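Local coordinates for beta-glucosidase (Chaetomella raphigera, PDB 6JXG), which probably hydrolyses terminal non-reducing beta-D-glucosyl residues with release of beta-D-glucose, as a secreted family 3 glycoside hydrolase of cellulose breakdown, at residues F582-L587 and A618-S623; R570-Y575 and S700-R705; V32-G37 and D254-N259. One frame throughout, in Å; residues are numbered along the deposited sequence.

How the interactions relate
Interactions 1 and 2 are neighbours at the fibronectin type III-like end of the molecule, their centres about 16 Å apart. Arg705 joins them: it lies on strand 704-711, in one sheet of the beta sandwich, and its NH1 reaches Phe582 O on strand 582-591 of the other. In sequence, interaction 1 falls between the two halves of interaction 2. Interaction 2 thus fastens the C-terminal domain to the sandwich, one sheet of which is built in part by interaction 1. Interaction 3 closes earlier and joins two loops on the far side of the chain's centre, about 58 Å between centres from interaction 1 and 48 Å from interaction 2.

Interaction 1: residues F582-L587 and A618-S623; sequences FQYSQL and AKVTNS
Gln583 and Thr621 face each other as a hydrogen-bonded antiparallel pair, Gln583 N giving to Thr621 O at 2.8 Å and Thr621 N returning to Gln583 O at 2.9 Å. Ser585 and Lys619 repeat the pattern: Ser585 N meets Lys619 O, and Lys619 N meets Ser585 O, both at 2.8 Å. Between these two pairs lies the non-hydrogen-bonded pair Tyr584-Val620, with Phe582-Asn622 as its counterpart at the end. The CA-H groups of Phe582, Tyr584 and Val620 lean on the same carbonyls, while Phe582 O is taken by Arg705 NH1.

Two of those carbonyls carry a second donor. One water donates to both Gln583 O (2.9 Å) and Lys619 O, and also hydrogen-bonds to Ser585 OG and to Thr621 OG1; its link to Lys619 NZ is weak. Thr621 OG1 is held further by Ser663 OG. A second water accepts from Gln583 NE2 at 2.8 Å and joins it to Ser623 OG, which also bonds to Thr581 OG1.

Strand 612-622 is the middle of a three-stranded antiparallel sheet in the fibronectin type III-like beta sandwich; Val620 and Ala618 spend their outward backbone bonds on Gly664 and Val666 of strand 663-671. Gln583, Ser585, Lys619 and Thr621, which hold the first water, form the wetter face of the sheet. On the buried face, Val620 divides its methyls between two aromatic rings. CG1, anti to the backbone N (chi1 176°), meets Phe582 CD1 at 4.0 Å, and CG2 lies over one face of the Tyr584 ring near its rim, 4.2 Å from Tyr584 CD1. The polar ends here are satisfied outside the two segments: Tyr584 OH by Glu630 OE1, Asn622 ND2 by Val626 O and Leu658 O, and Asn622 OD1 by Gly624 N, just beyond in the chain.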
loop_
_atom_site.group_PDB
_atom_site.type_symbol
_atom_site.label_atom_id
_atom_site.label_comp_id
_atom_site.label_asym_id
_atom_site.label_seq_id
_atom_site.Cartn_x
_atom_site.Cartn_y
_atom_site.Cartn_z
ATOM N N PHE A 582 -20.731 11.988 14.608
ATOM C CA PHE A 582 -21.264 12.509 13.381
ATOM C C PHE A 582 -22.640 11.895 13.076
ATOM O O PHE A 582 -22.938 10.733 13.396
ATOM C CB PHE A 582 -20.294 12.149 12.263
ATOM C CG PHE A 582 -18.951 12.704 12.464
ATOM C CD1 PHE A 582 -18.647 13.974 12.017
ATOM C CD2 PHE A 582 -17.971 11.957 13.083
ATOM C CE1 PHE A 582 -17.357 14.500 12.208
ATOM C CE2 PHE A 582 -16.709 12.468 13.290
ATOM C CZ PHE A 582 -16.404 13.736 12.839
ATOM N N GLN A 583 -23.473 12.712 12.465
ATOM C CA GLN A 583 -24.794 12.311 12.017
ATOM C C GLN A 583 -24.938 12.512 10.530
ATOM O O GLN A 583 -24.400 13.458 9.987
ATOM C CB GLN A 583 -25.866 13.091 12.743
ATOM C CG GLN A 583 -25.972 12.653 14.201
ATOM C CD GLN A 583 -26.803 13.620 15.009
ATOM O OE1 GLN A 583 -27.171 14.689 14.527
ATOM N NE2 GLN A 583 -27.060 13.270 16.256
ATOM N N TYR A 584 -25.637 11.598 9.882
ATOM C CA TYR A 584 -25.695 11.607 8.436
ATOM C C TYR A 584 -27.149 11.818 8.012
ATOM O O TYR A 584 -28.040 11.267 8.637
ATOM C CB TYR A 584 -25.275 10.263 7.930
ATOM C CG TYR A 584 -23.820 9.913 7.953
ATOM C CD1 TYR A 584 -23.159 9.554 6.767
ATOM C CD2 TYR A 584 -23.138 9.806 9.149
ATOM C CE1 TYR A 584 -21.838 9.132 6.770
ATOM C CE2 TYR A 584 -21.790 9.469 9.145
ATOM C CZ TYR A 584 -21.171 9.100 7.967
ATOM O OH TYR A 584 -19.847 8.797 7.951
ATOM N N SER A 585 -27.389 12.569 6.964
ATOM C CA SER A 585 -28.717 12.718 6.438
ATOM C C SER A 585 -28.660 13.120 4.963
ATOM O O SER A 585 -27.587 13.244 4.366
ATOM C CB SER A 585 -29.493 13.757 7.234
ATOM O OG SER A 585 -28.884 15.009 7.117
ATOM N N GLN A 586 -29.839 13.348 4.405
ATOM C CA GLN A 586 -29.985 13.938 3.075
ATOM C C GLN A 586 -29.267 13.188 1.953
ATOM O O GLN A 586 -28.436 13.737 1.243
ATOM C CB GLN A 586 -29.569 15.407 3.146
ATOM C CG GLN A 586 -30.590 16.227 3.944
ATOM C CD GLN A 586 -30.396 17.720 3.804
ATOM O OE1 GLN A 586 -30.153 18.236 2.687
ATOM N NE2 GLN A 586 -30.504 18.434 4.914
ATOM N N LEU A 587 -29.572 11.914 1.778
ATOM C CA LEU A 587 -28.913 11.175 0.735
ATOM C C LEU A 587 -29.477 11.629 -0.595
ATOM O O LEU A 587 -30.666 11.744 -0.719
ATOM C CB LEU A 587 -29.295 9.740 0.874
ATOM C CG LEU A 587 -28.478 8.549 0.478
ATOM C CD1 LEU A 587 -29.324 7.497 -0.141
ATOM C CD2 LEU A 587 -27.223 8.753 -0.272
ATOM N N ALA A 618 -24.354 13.156 0.489
ATOM C CA ALA A 618 -25.002 13.137 1.802
ATOM C C ALA A 618 -24.528 14.300 2.605
ATOM O O ALA A 618 -23.478 14.930 2.298
ATOM C CB ALA A 618 -24.754 11.810 2.545
ATOM N N LYS A 619 -25.311 14.617 3.633
ATOM C CA LYS A 619 -24.927 15.645 4.574
ATOM C C LYS A 619 -24.405 15.009 5.848
ATOM O O LYS A 619 -25.057 14.094 6.403
ATOM C CB LYS A 619 -26.116 16.549 4.946
ATOM C CG LYS A 619 -25.766 17.540 6.050
ATOM C CD LYS A 619 -26.737 18.708 5.982
ATOM C CE LYS A 619 -28.047 18.471 6.674
ATOM N NZ LYS A 619 -27.696 18.264 8.083
ATOM N N VAL A 620 -23.246 15.513 6.335
ATOM C CA VAL A 620 -22.656 14.971 7.549
ATOM C C VAL A 620 -22.529 16.150 8.511
ATOM O O VAL A 620 -22.182 17.302 8.095
ATOM C CB VAL A 620 -21.231 14.457 7.286
ATOM C CG1 VAL A 620 -20.589 13.983 8.563
ATOM C CG2 VAL A 620 -21.275 13.326 6.266
ATOM N N THR A 621 -22.865 15.873 9.774
ATOM C CA THR A 621 -22.945 16.878 10.816
ATOM C C THR A 621 -22.151 16.393 11.971
ATOM O O THR A 621 -22.324 15.244 12.376
ATOM C CB THR A 621 -24.396 17.018 11.299
ATOM O OG1 THR A 621 -25.190 17.559 10.208
ATOM C CG2 THR A 621 -24.470 17.977 12.438
ATOM N N ASN A 622 -21.299 17.259 12.495
ATOM C CA ASN A 622 -20.592 16.998 13.744
ATOM C C ASN A 622 -21.561 17.290 14.875
ATOM O O ASN A 622 -21.890 18.451 15.116
ATOM C CB ASN A 622 -19.356 17.894 13.871
ATOM C CG ASN A 622 -18.563 17.668 15.145
ATOM O OD1 ASN A 622 -19.061 17.124 16.116
ATOM N ND2 ASN A 622 -17.274 18.074 15.120
ATOM N N SER A 623 -21.974 16.223 15.566
ATOM C CA SER A 623 -23.020 16.278 16.582
ATOM C C SER A 623 -22.381 16.343 17.969
ATOM O O SER A 623 -23.088 16.341 18.969
ATOM C CB SER A 623 -23.949 15.059 16.423
ATOM O OG SER A 623 -23.202 13.875 16.432
HETATM O O HOH W 1 -26.356 15.312 8.942
HETATM O O HOH W 2 -24.920 11.561 16.917
#

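Interaction 2: residues R570-Y575 and S700-R705; sequences RFEFGY and SSRDIR
A type II beta turn, Glu572 to Tyr575, docks against an ST turn and ST motif begun by Ser700, joining a loop within the family 3 C-terminal domain to the fibronectin type III-like sandwich. Ser701 grips Phe573 O twice, with its backbone N at 3.1 Å and its OG at 2.8 Å; both donors lie in the carbonyl plane. Alongside, Glu572 bends at chi2 (-89°), which turns its carboxylate toward Ser700, where OE2 takes the proton of Ser700 OG on its anti lone pair at a short 2.5 Å. Glu572 CG rests 3.9 Å from Arg702 CB, while the guanidinium of Arg702 runs on to a salt bridge with Asp563. Gly574, at positive phi (85°), lets the turn pass close to Ser700, and its carbonyl is taken by Gln633. The Phe573 ring has Ser701 CB at its edge and stacks on Tyr559.

Ser700 OG also accepts from Arg702 N at 2.9 Å, the ST turn, and from Asp703 N at 2.8 Å, the ST motif. These two N-H groups would probably strengthen the hydroxyl as a donor, and its proton, turned to Glu572 OE2, is consistent with an ionised carboxylate.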
loop_
_atom_site.group_PDB
_atom_site.type_symbol
_atom_site.label_atom_id
_atom_site.label_comp_id
_atom_site.label_asym_id
_atom_site.label_seq_id
_atom_site.Cartn_x
_atom_site.Cartn_y
_atom_site.Cartn_z
ATOM N N ARG A 570 -14.799 -8.206 15.097
ATOM C CA ARG A 570 -14.703 -7.390 16.291
ATOM C C ARG A 570 -14.735 -5.929 15.903
ATOM O O ARG A 570 -15.546 -5.171 16.424
ATOM C CB ARG A 570 -13.489 -7.743 17.083
ATOM C CG ARG A 570 -13.194 -6.789 18.216
ATOM C CD ARG A 570 -14.407 -6.695 19.190
ATOM N NE ARG A 570 -14.613 -7.961 19.859
ATOM C CZ ARG A 570 -15.761 -8.362 20.405
ATOM N NH1 ARG A 570 -16.843 -7.605 20.380
ATOM N NH2 ARG A 570 -15.833 -9.545 20.979
ATOM N N PHE A 571 -13.858 -5.523 14.985
ATOM C CA PHE A 571 -13.902 -4.184 14.405
ATOM C C PHE A 571 -13.892 -4.381 12.881
ATOM O O PHE A 571 -12.983 -5.046 12.347
ATOM C CB PHE A 571 -12.709 -3.381 14.858
ATOM C CG PHE A 571 -12.599 -3.264 16.367
ATOM C CD1 PHE A 571 -13.578 -2.596 17.070
ATOM C CD2 PHE A 571 -11.503 -3.783 17.033
ATOM C CE1 PHE A 571 -13.487 -2.463 18.488
ATOM C CE2 PHE A 571 -11.397 -3.634 18.413
ATOM C CZ PHE A 571 -12.405 -2.989 19.129
ATOM N N GLU A 572 -14.941 -3.873 12.225
ATOM C CA GLU A 572 -15.115 -4.041 10.816
ATOM C C GLU A 572 -14.214 -3.143 9.962
ATOM O O GLU A 572 -13.725 -2.069 10.398
ATOM C CB GLU A 572 -16.592 -3.817 10.459
ATOM C CG GLU A 572 -17.053 -2.373 10.606
ATOM C CD GLU A 572 -17.594 -1.961 11.986
ATOM O OE1 GLU A 572 -17.373 -2.676 12.985
ATOM O OE2 GLU A 572 -18.205 -0.882 12.036
ATOM N N PHE A 573 -14.032 -3.561 8.721
ATOM C CA PHE A 573 -13.444 -2.699 7.695
ATOM C C PHE A 573 -14.163 -1.353 7.700
ATOM O O PHE A 573 -15.374 -1.318 7.704
ATOM C CB PHE A 573 -13.552 -3.384 6.347
ATOM C CG PHE A 573 -13.064 -2.566 5.155
ATOM C CD1 PHE A 573 -11.709 -2.600 4.732
ATOM C CD2 PHE A 573 -13.940 -1.726 4.483
ATOM C CE1 PHE A 573 -11.261 -1.839 3.655
ATOM C CE2 PHE A 573 -13.492 -0.993 3.376
ATOM C CZ PHE A 573 -12.154 -1.054 2.955
ATOM N N GLY A 574 -13.377 -0.279 7.707
ATOM C CA GLY A 574 -13.898 1.083 7.654
ATOM C C GLY A 574 -14.297 1.668 8.977
ATOM O O GLY A 574 -14.741 2.811 9.061
ATOM N N TYR A 575 -14.103 0.889 10.039
ATOM C CA TYR A 575 -14.351 1.400 11.402
ATOM C C TYR A 575 -13.265 2.297 12.002
ATOM O O TYR A 575 -12.026 2.060 11.925
ATOM C CB TYR A 575 -14.606 0.192 12.332
ATOM C CG TYR A 575 -14.721 0.516 13.791
ATOM C CD1 TYR A 575 -13.625 0.418 14.607
ATOM C CD2 TYR A 575 -15.961 0.805 14.369
ATOM C CE1 TYR A 575 -13.731 0.656 15.944
ATOM C CE2 TYR A 575 -16.062 1.021 15.733
ATOM C CZ TYR A 575 -14.933 0.944 16.500
ATOM O OH TYR A 575 -14.950 1.181 17.839
ATOM N N SER A 700 -18.761 3.140 8.283
ATOM C CA SER A 700 -17.993 1.911 8.217
ATOM C C SER A 700 -18.742 0.946 7.300
ATOM O O SER A 700 -19.834 1.268 6.847
ATOM C CB SER A 700 -17.731 1.260 9.601
ATOM O OG SER A 700 -18.763 0.401 9.946
ATOM N N SER A 701 -18.124 -0.199 6.976
ATOM C CA SER A 701 -18.813 -1.263 6.287
ATOM C C SER A 701 -20.007 -1.823 7.020
ATOM O O SER A 701 -20.768 -2.560 6.409
ATOM C CB SER A 701 -17.902 -2.480 5.918
ATOM O OG SER A 701 -17.359 -3.174 7.024
ATOM N N ARG A 702 -20.156 -1.580 8.293
ATOM C CA ARG A 702 -21.315 -2.031 9.054
ATOM C C ARG A 702 -22.125 -0.932 9.729
ATOM O O ARG A 702 -23.290 -1.209 10.041
ATOM C CB ARG A 702 -20.895 -3.108 10.095
ATOM C CG ARG A 702 -20.549 -4.391 9.351
ATOM C CD ARG A 702 -20.404 -5.588 10.235
ATOM N NE ARG A 702 -20.003 -6.708 9.413
ATOM C CZ ARG A 702 -20.432 -7.968 9.575
ATOM N NH1 ARG A 702 -21.241 -8.356 10.626
ATOM N NH2 ARG A 702 -20.047 -8.820 8.716
ATOM N N ASP A 703 -21.563 0.280 9.926
ATOM C CA ASP A 703 -22.321 1.416 10.499
ATOM C C ASP A 703 -22.989 2.264 9.383
ATOM O O ASP A 703 -22.549 3.373 9.000
ATOM C CB ASP A 703 -21.403 2.198 11.392
ATOM C CG ASP A 703 -22.081 3.280 12.166
ATOM O OD1 ASP A 703 -23.324 3.318 12.140
ATOM O OD2 ASP A 703 -21.410 4.108 12.829
ATOM N N ILE A 704 -23.989 1.635 8.787
ATOM C CA ILE A 704 -24.683 2.174 7.676
ATOM C C ILE A 704 -25.815 3.055 8.200
ATOM O O ILE A 704 -26.694 2.615 8.976
ATOM C CB ILE A 704 -25.242 1.072 6.781
ATOM C CG1 ILE A 704 -24.100 0.210 6.178
ATOM C CG2 ILE A 704 -26.057 1.715 5.671
ATOM C CD1 ILE A 704 -23.069 0.991 5.373
ATOM N N ARG A 705 -25.794 4.300 7.755
ATOM C CA ARG A 705 -26.687 5.277 8.257
ATOM C C ARG A 705 -27.765 5.639 7.237
ATOM O O ARG A 705 -28.790 6.123 7.645
ATOM C CB ARG A 705 -25.945 6.552 8.603
ATOM C CG ARG A 705 -24.791 6.309 9.553
ATOM C CD ARG A 705 -25.252 6.045 10.979
ATOM N NE ARG A 705 -24.055 6.002 11.815
ATOM C CZ ARG A 705 -23.461 7.056 12.367
ATOM N NH1 ARG A 705 -23.993 8.275 12.336
ATOM N NH2 ARG A 705 -22.354 6.879 13.053
#

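Interaction 3: residues V32-G37 and D254-N259; sequences VGWEKG and DNFGDN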
loop_
_atom_site.group_PDB
_atom_site.type_symbol
_atom_site.label_atom_id
_atom_site.label_comp_id
_atom_site.label_asym_id
_atom_site.label_seq_id
_atom_site.Cartn_x
_atom_site.Cartn_y
_atom_site.Cartn_z
ATOM N N VAL A 32 22.631 -4.530 -15.578
ATOM C CA VAL A 32 24.140 -4.668 -15.600
ATOM C C VAL A 32 24.685 -5.723 -14.650
ATOM O O VAL A 32 25.857 -6.068 -14.741
ATOM C CB VAL A 32 24.875 -3.353 -15.287
ATOM C CG1 VAL A 32 24.501 -2.312 -16.296
ATOM C CG2 VAL A 32 24.608 -2.882 -13.879
ATOM N N GLY A 33 23.842 -6.250 -13.758
ATOM C CA GLY A 33 24.278 -7.188 -12.763
ATOM C C GLY A 33 24.009 -6.689 -11.364
ATOM O O GLY A 33 24.134 -5.486 -11.082
ATOM N N TRP A 34 23.760 -7.613 -10.446
ATOM C CA TRP A 34 23.507 -7.256 -9.043
ATOM C C TRP A 34 24.714 -6.548 -8.377
ATOM O O TRP A 34 25.814 -7.037 -8.437
ATOM C CB TRP A 34 23.111 -8.505 -8.282
ATOM C CG TRP A 34 22.898 -8.332 -6.820
ATOM C CD1 TRP A 34 23.511 -9.022 -5.859
ATOM C CD2 TRP A 34 21.938 -7.468 -6.170
ATOM N NE1 TRP A 34 23.061 -8.604 -4.630
ATOM C CE2 TRP A 34 22.084 -7.653 -4.795
ATOM C CE3 TRP A 34 20.987 -6.514 -6.640
ATOM C CZ2 TRP A 34 21.286 -6.964 -3.819
ATOM C CZ3 TRP A 34 20.200 -5.785 -5.683
ATOM C CH2 TRP A 34 20.377 -6.004 -4.265
ATOM N N GLU A 35 24.459 -5.369 -7.789
ATOM C CA GLU A 35 25.463 -4.492 -7.186
ATOM C C GLU A 35 26.536 -3.962 -8.082
ATOM O O GLU A 35 27.421 -3.259 -7.593
ATOM C CB GLU A 35 26.098 -5.120 -5.916
ATOM C CG GLU A 35 25.018 -5.537 -4.958
ATOM C CD GLU A 35 25.551 -6.004 -3.613
ATOM O OE1 GLU A 35 26.753 -5.878 -3.400
ATOM O OE2 GLU A 35 24.770 -6.468 -2.800
ATOM N N LYS A 36 26.413 -4.132 -9.388
ATOM C CA LYS A 36 27.458 -3.633 -10.274
ATOM C C LYS A 36 27.296 -2.117 -10.504
ATOM O O LYS A 36 28.289 -1.370 -10.504
ATOM C CB LYS A 36 27.465 -4.361 -11.630
ATOM C CG LYS A 36 27.780 -5.870 -11.629
ATOM C CD LYS A 36 29.163 -6.203 -11.052
ATOM C CE LYS A 36 29.162 -6.981 -9.706
ATOM N NZ LYS A 36 30.104 -6.375 -8.695
ATOM N N GLY A 37 26.053 -1.660 -10.737
ATOM C CA GLY A 37 25.738 -0.268 -10.686
ATOM C C GLY A 37 25.487 0.259 -9.300
ATOM O O GLY A 37 25.508 -0.501 -8.318
ATOM N N ASP A 254 21.598 -10.439 -13.869
ATOM C CA ASP A 254 22.110 -11.746 -13.562
ATOM C C ASP A 254 21.360 -12.344 -12.366
ATOM O O ASP A 254 20.401 -11.722 -11.782
ATOM C CB ASP A 254 23.629 -11.730 -13.324
ATOM C CG ASP A 254 24.049 -10.894 -12.127
ATOM O OD1 ASP A 254 25.276 -10.882 -11.927
ATOM O OD2 ASP A 254 23.195 -10.298 -11.394
ATOM N N ASN A 255 21.762 -13.540 -11.951
ATOM C CA ASN A 255 21.067 -14.146 -10.824
ATOM C C ASN A 255 21.723 -13.718 -9.517
ATOM O O ASN A 255 22.572 -14.448 -8.993
ATOM C CB ASN A 255 21.009 -15.661 -10.952
ATOM C CG ASN A 255 20.368 -16.331 -9.736
ATOM O OD1 ASN A 255 20.713 -17.460 -9.384
ATOM N ND2 ASN A 255 19.542 -15.606 -9.012
ATOM N N PHE A 256 21.343 -12.510 -9.040
ATOM C CA PHE A 256 21.907 -11.893 -7.840
ATOM C C PHE A 256 23.398 -12.020 -7.779
ATOM O O PHE A 256 24.004 -12.416 -6.751
ATOM C CB PHE A 256 21.254 -12.472 -6.539
ATOM C CG PHE A 256 19.953 -11.808 -6.170
ATOM C CD1 PHE A 256 19.938 -10.504 -5.743
ATOM C CD2 PHE A 256 18.727 -12.512 -6.253
ATOM C CE1 PHE A 256 18.735 -9.882 -5.395
ATOM C CE2 PHE A 256 17.557 -11.889 -5.879
ATOM C CZ PHE A 256 17.552 -10.595 -5.472
ATOM N N GLY A 257 24.034 -11.635 -8.881
ATOM C CA GLY A 257 25.474 -11.443 -8.826
ATOM C C GLY A 257 26.326 -12.568 -9.386
ATOM O O GLY A 257 27.557 -12.465 -9.315
ATOM N N ASP A 258 25.706 -13.539 -10.045
ATOM C CA ASP A 258 26.432 -14.682 -10.634
ATOM C C ASP A 258 27.102 -14.452 -11.984
ATOM O O ASP A 258 27.845 -15.353 -12.482
ATOM C CB ASP A 258 25.589 -15.962 -10.686
ATOM C CG ASP A 258 24.602 -16.038 -11.834
ATOM O OD1 ASP A 258 24.223 -17.210 -12.136
ATOM O OD2 ASP A 258 24.171 -15.003 -12.384
ATOM N N ASN A 259 26.872 -13.262 -12.560
ATOM C CA ASN A 259 27.534 -12.838 -13.771
ATOM C C ASN A 259 27.038 -13.639 -14.917
ATOM O O ASN A 259 27.675 -13.695 -15.912
ATOM C CB ASN A 259 29.070 -12.948 -13.634
ATOM C CG ASN A 259 29.804 -12.143 -14.665
ATOM O OD1 ASN A 259 29.321 -11.081 -15.182
ATOM N ND2 ASN A 259 30.981 -12.680 -15.064
#
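Trp34 meets the loop Asp254-Gly257 through its backbone N and through its indole. The hydrogen bond between the segments runs from Trp34 N to Asp254 OD2, 2.9 Å long and nearly straight at 163°, arriving from above the carboxylate plane. OD2 takes a second, weak bond from Gly257 N, and Asp254 OD1 accepts from Asn259 N at 2.9 Å. One carboxylate thus ties the 32-37 loop to the 254-259 loop while holding the latter curled round itself; a weak bond from Phe256 N to Asp254 O closes an inverse gamma turn centred on Asn255, whose N is held in turn by Asp258 OD2.

Segment 254-259, between helices 239-245 and 265-272, belongs to the N-terminal barrel domain of family 3; 32-37 leads from helix 22-29 to strand 41-42. Trp34 and Phe256 both also meet Trp233, which follows a Ser-Asp pair that, by analogy with family 3 enzymes, probably includes the nucleophile. This setting is consistent with a place at the mouth of the active-site pocket, as in related fungal beta-glucosidases, where aromatic residues line the +1 subsite.

The aromatic contact is T-shaped: Phe256 turns its edge to the indole face, the planes 84° apart and the centroid of the five-membered ring 5.0 Å from that of Phe256. A chi1 of 176°, with Trp34 CG opposite the backbone N, swings the indole across to Phe256, whose CD1 stands over its middle, 3.7 Å from Trp34 CD2. Glu35 CG packs on the opposite face, nearer the rim, and Trp309 adds a further edge-to-face partner.

Other contacts involve backbone atoms: Trp34 CB lies 3.3 Å from Gly257 N, Trp34 CD1 is 3.5 Å from Phe256 O, and Gly33 CA sits against Asp254 OD2 at 3.6 Å.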